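Spectinomycin phosphotransferase (Legionella pneumophila, PDB 3I1A) probably phosphorylates the aminocyclitol antibiotic spectinomycin at the expense of a nucleotide, a reaction that confers resistance, and has a protein-kinase-like fold. Local coordinates at residues H104-G108 and F109-L113; D212-A215 and G216-L219. All blocks are in the same frame, centred on the assembly; numbering follows the deposited sequence.

Contact 1 (H104-G108 and F109-L113)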
loop_
_atom_site.group_PDB
_atom_site.type_symbol
_atom_site.label_atom_id
_atom_site.label_comp_id
_atom_site.label_asym_id
_atom_site.label_seq_id
_atom_site.Cartn_x
_atom_site.Cartn_y
_atom_site.Cartn_z
ATOM N N HIS A 104 18.238 0.974 4.222
ATOM C CA HIS A 104 17.746 -0.373 4.352
ATOM C C HIS A 104 17.163 -0.369 5.734
ATOM O O HIS A 104 17.801 0.082 6.688
ATOM C CB HIS A 104 18.813 -1.465 4.336
ATOM C CG HIS A 104 18.279 -2.782 4.809
ATOM N ND1 HIS A 104 17.300 -3.472 4.121
ATOM C CD2 HIS A 104 18.463 -3.454 5.972
ATOM C CE1 HIS A 104 16.899 -4.504 4.842
ATOM N NE2 HIS A 104 17.588 -4.515 5.969
ATOM N N ALA A 105 15.945 -0.870 5.826
ATOM C CA ALA A 105 15.260 -0.980 7.088
ATOM C C ALA A 105 14.339 -2.170 6.917
ATOM O O ALA A 105 13.720 -2.364 5.867
ATOM C CB ALA A 105 14.476 0.286 7.394
ATOM N N PRO A 106 14.275 -3.023 7.934
ATOM C CA PRO A 106 13.404 -4.186 7.833
ATOM C C PRO A 106 11.946 -3.733 8.019
ATOM O O PRO A 106 11.686 -2.746 8.696
ATOM C CB PRO A 106 13.900 -5.080 8.961
ATOM C CG PRO A 106 14.368 -4.092 10.006
ATOM C CD PRO A 106 15.075 -3.039 9.175
ATOM N N ASN A 107 11.003 -4.420 7.389
ATOM C CA ASN A 107 9.599 -4.030 7.572
ATOM C C ASN A 107 8.966 -4.844 8.706
ATOM O O ASN A 107 9.626 -5.697 9.325
ATOM C CB ASN A 107 8.797 -4.199 6.268
ATOM C CG ASN A 107 8.767 -5.634 5.774
ATOM O OD1 ASN A 107 8.784 -6.591 6.570
ATOM N ND2 ASN A 107 8.707 -5.797 4.451
ATOM N N GLY A 108 7.689 -4.569 8.973
ATOM C CA GLY A 108 6.967 -5.223 10.051
ATOM C C GLY A 108 6.754 -6.717 9.946
ATOM O O GLY A 108 6.374 -7.356 10.937
ATOM N N PHE A 109 6.954 -7.268 8.752
ATOM C CA PHE A 109 6.842 -8.711 8.546
ATOM C C PHE A 109 8.160 -9.253 9.114
ATOM O O PHE A 109 8.184 -10.083 10.030
ATOM C CB PHE A 109 6.786 -9.068 7.049
ATOM C CG PHE A 109 5.489 -8.707 6.352
ATOM C CD1 PHE A 109 5.500 -8.259 5.029
ATOM C CD2 PHE A 109 4.257 -8.841 6.991
ATOM C CE1 PHE A 109 4.308 -7.950 4.362
ATOM C CE2 PHE A 109 3.053 -8.531 6.326
ATOM C CZ PHE A 109 3.083 -8.087 5.017
ATOM N N THR A 110 9.251 -8.726 8.574
ATOM C CA THR A 110 10.621 -9.110 8.926
ATOM C C THR A 110 10.959 -8.971 10.398
ATOM O O THR A 110 11.512 -9.889 11.018
ATOM C CB THR A 110 11.604 -8.253 8.129
ATOM O OG1 THR A 110 11.302 -8.388 6.735
ATOM C CG2 THR A 110 13.047 -8.675 8.405
ATOM N N GLN A 111 10.626 -7.811 10.949
ATOM C CA GLN A 111 10.899 -7.507 12.347
ATOM C C GLN A 111 9.630 -6.997 13.015
ATOM O O GLN A 111 9.195 -5.882 12.748
ATOM C CB GLN A 111 11.991 -6.434 12.423
ATOM C CG GLN A 111 12.358 -6.007 13.819
ATOM C CD GLN A 111 13.559 -5.088 13.826
ATOM O OE1 GLN A 111 13.496 -3.953 14.304
ATOM N NE2 GLN A 111 14.666 -5.573 13.285
ATOM N N ASN A 112 9.038 -7.806 13.882
ATOM C CA ASN A 112 7.820 -7.379 14.562
ATOM C C ASN A 112 8.008 -6.125 15.401
ATOM O O ASN A 112 9.045 -5.944 16.055
ATOM C CB ASN A 112 7.293 -8.504 15.436
ATOM C CG ASN A 112 7.070 -9.764 14.651
ATOM O OD1 ASN A 112 6.499 -9.730 13.559
ATOM N ND2 ASN A 112 7.538 -10.887 15.188
ATOM N N LEU A 113 6.998 -5.257 15.380
ATOM C CA LEU A 113 7.051 -4.012 16.137
ATOM C C LEU A 113 7.066 -4.234 17.647
ATOM O O LEU A 113 6.417 -5.148 18.152
ATOM C CB LEU A 113 5.844 -3.131 15.800
ATOM C CG LEU A 113 5.617 -2.739 14.341
ATOM C CD1 LEU A 113 4.567 -1.627 14.287
ATOM C CD2 LEU A 113 6.909 -2.269 13.702
HETATM O O HOH W 1 12.027 -6.407 5.212
HETATM O O HOH W 2 5.002 -5.989 13.197
#

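Contact 2 (D212-A215 and G216-L219)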
loop_
_atom_site.group_PDB
_atom_site.type_symbol
_atom_site.label_atom_id
_atom_site.label_comp_id
_atom_site.label_asym_id
_atom_site.label_seq_id
_atom_site.Cartn_x
_atom_site.Cartn_y
_atom_site.Cartn_z
ATOM N N ASP A 212 -3.453 1.329 2.503
ATOM C CA ASP A 212 -2.906 -0.015 2.389
ATOM C C ASP A 212 -1.784 -0.150 3.409
ATOM O O ASP A 212 -0.676 -0.628 3.108
ATOM C CB ASP A 212 -2.378 -0.202 0.957
ATOM C CG ASP A 212 -2.143 -1.644 0.600
ATOM O OD1 ASP A 212 -2.753 -2.529 1.227
ATOM O OD2 ASP A 212 -1.342 -1.892 -0.332
ATOM N N ILE A 213 -2.099 0.239 4.639
ATOM C CA ILE A 213 -1.093 0.236 5.677
ATOM C C ILE A 213 -0.967 -1.053 6.466
ATOM O O ILE A 213 -1.375 -1.147 7.624
ATOM C CB ILE A 213 -1.274 1.515 6.585
ATOM C CG1 ILE A 213 -0.150 1.603 7.609
ATOM C CG2 ILE A 213 -2.664 1.546 7.226
ATOM C CD1 ILE A 213 1.242 1.541 6.966
ATOM N N HIS A 214 -0.399 -2.058 5.787
ATOM C CA HIS A 214 -0.135 -3.361 6.386
ATOM C C HIS A 214 1.331 -3.397 6.823
ATOM O O HIS A 214 2.074 -2.440 6.583
ATOM C CB HIS A 214 -0.442 -4.500 5.397
ATOM C CG HIS A 214 0.288 -4.398 4.101
ATOM N ND1 HIS A 214 1.587 -4.840 3.935
ATOM C CD2 HIS A 214 -0.112 -3.931 2.895
ATOM C CE1 HIS A 214 1.949 -4.649 2.679
ATOM N NE2 HIS A 214 0.938 -4.102 2.027
ATOM N N ALA A 215 1.735 -4.496 7.462
ATOM C CA ALA A 215 3.087 -4.616 8.008
ATOM C C ALA A 215 4.217 -4.397 7.031
ATOM O O ALA A 215 5.306 -3.965 7.425
ATOM C CB ALA A 215 3.249 -5.958 8.714
ATOM N N GLY A 216 3.968 -4.693 5.760
ATOM C CA GLY A 216 4.992 -4.496 4.764
ATOM C C GLY A 216 5.281 -3.037 4.501
ATOM O O GLY A 216 6.331 -2.697 3.958
ATOM N N ASN A 217 4.353 -2.162 4.889
ATOM C CA ASN A 217 4.538 -0.734 4.667
ATOM C C ASN A 217 5.001 0.082 5.871
ATOM O O ASN A 217 4.949 1.321 5.888
ATOM C CB ASN A 217 3.292 -0.155 4.018
ATOM C CG ASN A 217 3.199 -0.563 2.556
ATOM O OD1 ASN A 217 4.232 -0.733 1.904
ATOM N ND2 ASN A 217 1.995 -0.713 2.039
ATOM N N VAL A 218 5.457 -0.630 6.899
ATOM C CA VAL A 218 6.039 0.045 8.041
ATOM C C VAL A 218 7.478 -0.468 8.136
ATOM O O VAL A 218 7.696 -1.680 8.181
ATOM C CB VAL A 218 5.332 -0.288 9.369
ATOM C CG1 VAL A 218 6.057 0.427 10.501
ATOM C CG2 VAL A 218 3.892 0.159 9.332
ATOM N N LEU A 219 8.446 0.443 8.160
ATOM C CA LEU A 219 9.847 0.045 8.294
ATOM C C LEU A 219 10.302 0.469 9.673
ATOM O O LEU A 219 9.821 1.465 10.208
ATOM C CB LEU A 219 10.721 0.738 7.254
ATOM C CG LEU A 219 10.354 0.496 5.783
ATOM C CD1 LEU A 219 11.389 1.142 4.911
ATOM C CD2 LEU A 219 10.291 -0.979 5.501
#

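Contact 1 (H104-G108 and F109-L113)
The carboxamide of Asn107 and the ring of Phe109 stand almost perpendicular, their planes 88° apart, and the two side chains meet at a slant. Asn107 OD1 comes within 3.2 Å of Phe109 CB and reaches the ring obliquely, neither squarely over a face nor at an edge, while the rest of the ring runs off to pack on Ala215 and Val253. CG of Asn107 sits between the backbone N and the carbonyl carbon (chi1 61°), which points the amide oxygen at the N-H groups that follow in the chain. From there Asn107 OD1 takes two backbone N-H groups, Phe109 N at 2.9 Å and Thr110 N at 3.0 Å. The second bond is nearly straight and lies close to the C=O direction; Phe109 N instead approaches from above the carbonyl plane, 40° out of it. Gln111 N adds a third bond, 2.8 Å to the backbone oxygen Asn107 O. Side-chain bonds to the residues two and three further on, together with a main-chain bond four further on, make this an Asx motif, in the loop that leads from strand 95-101 to helix 115-129. Asn107 is also one of the residues that binds ADP and AMP in this protein, although no nucleotide is present here. Pro106 CB also lies 3.7 Å from Thr110 CG2, and Pro106 CG meets Gln111 NE2 at the end of an extended chain. One water joins Asn107 N to Thr110 OG1, lying 2.6 Å from that hydroxyl. A second water spans Gly108 O and Leu113 N, receiving the N-H of Leu113 and donating to Gly108.

Contact 2 (D212-A215 and G216-L219)
Asn217 ND2 donates a hydrogen bond to Asp212 O at 2.9 Å, with the acceptor in the plane of the asparagine amide, so the bond sets how that amide is rotated. Asn217 N reaches back to His214 O at 2.9 Å, coming in from above the carbonyl plane. The imidazole joins in at its edge: Gly216 N donates to His214 ND1 at 3.0 Å, tilted 27° from the ring plane. His214 CG lies between the backbone N and the carbonyl carbon (chi1 56°), which folds the ring back over the turn and brings ND1 to within 3.5 Å of Gly216 CA. A weak bond from Val218 N to Ala215 O leads into strand 218-220.

Beyond the bonds, the amide of Asn217 lies over one face of the imidazole, offset toward its rim, with ND2 3.6 Å from His214 NE2 and the amide and ring planes 36° apart. Asp212 OD1 lies in plane at the edge of the same ring, and is held by a salt bridge to Arg284.

The apolar part is small: Ile213 CD1 meets Val218 CG2 at 3.8 Å, and both side chains reach on to strand 226-228.

With Asn217, which binds magnesium in this protein, placed next to Asp230, and with His210, Asp212 and Asn217 spaced as HxDxxxxN, this is the catalytic loop of the protein kinase-like phosphotransferases.

Contact 1 and contact 2 lie side by side, their centres 9 Å apart, although about a hundred residues separate them in sequence. Gly108 N probably donates a hydrogen bond to Ala215 O at 2.9 Å. The Phe109 ring rests on the turn of 212-219, with CD2 3.5 Å from Ala215 CB and CE1 3.5 Å from Gly216 CA. Further along, Asn107 CB packs 3.3 Å from Val218 O. The side chain of Asn107, which binds ADP and AMP in this protein, is about 7 Å from that of Asn217, a magnesium ligand, consistent with the two contacts lining neighbouring parts of one site for nucleotide and magnesium; neither ligand is bound in this chain.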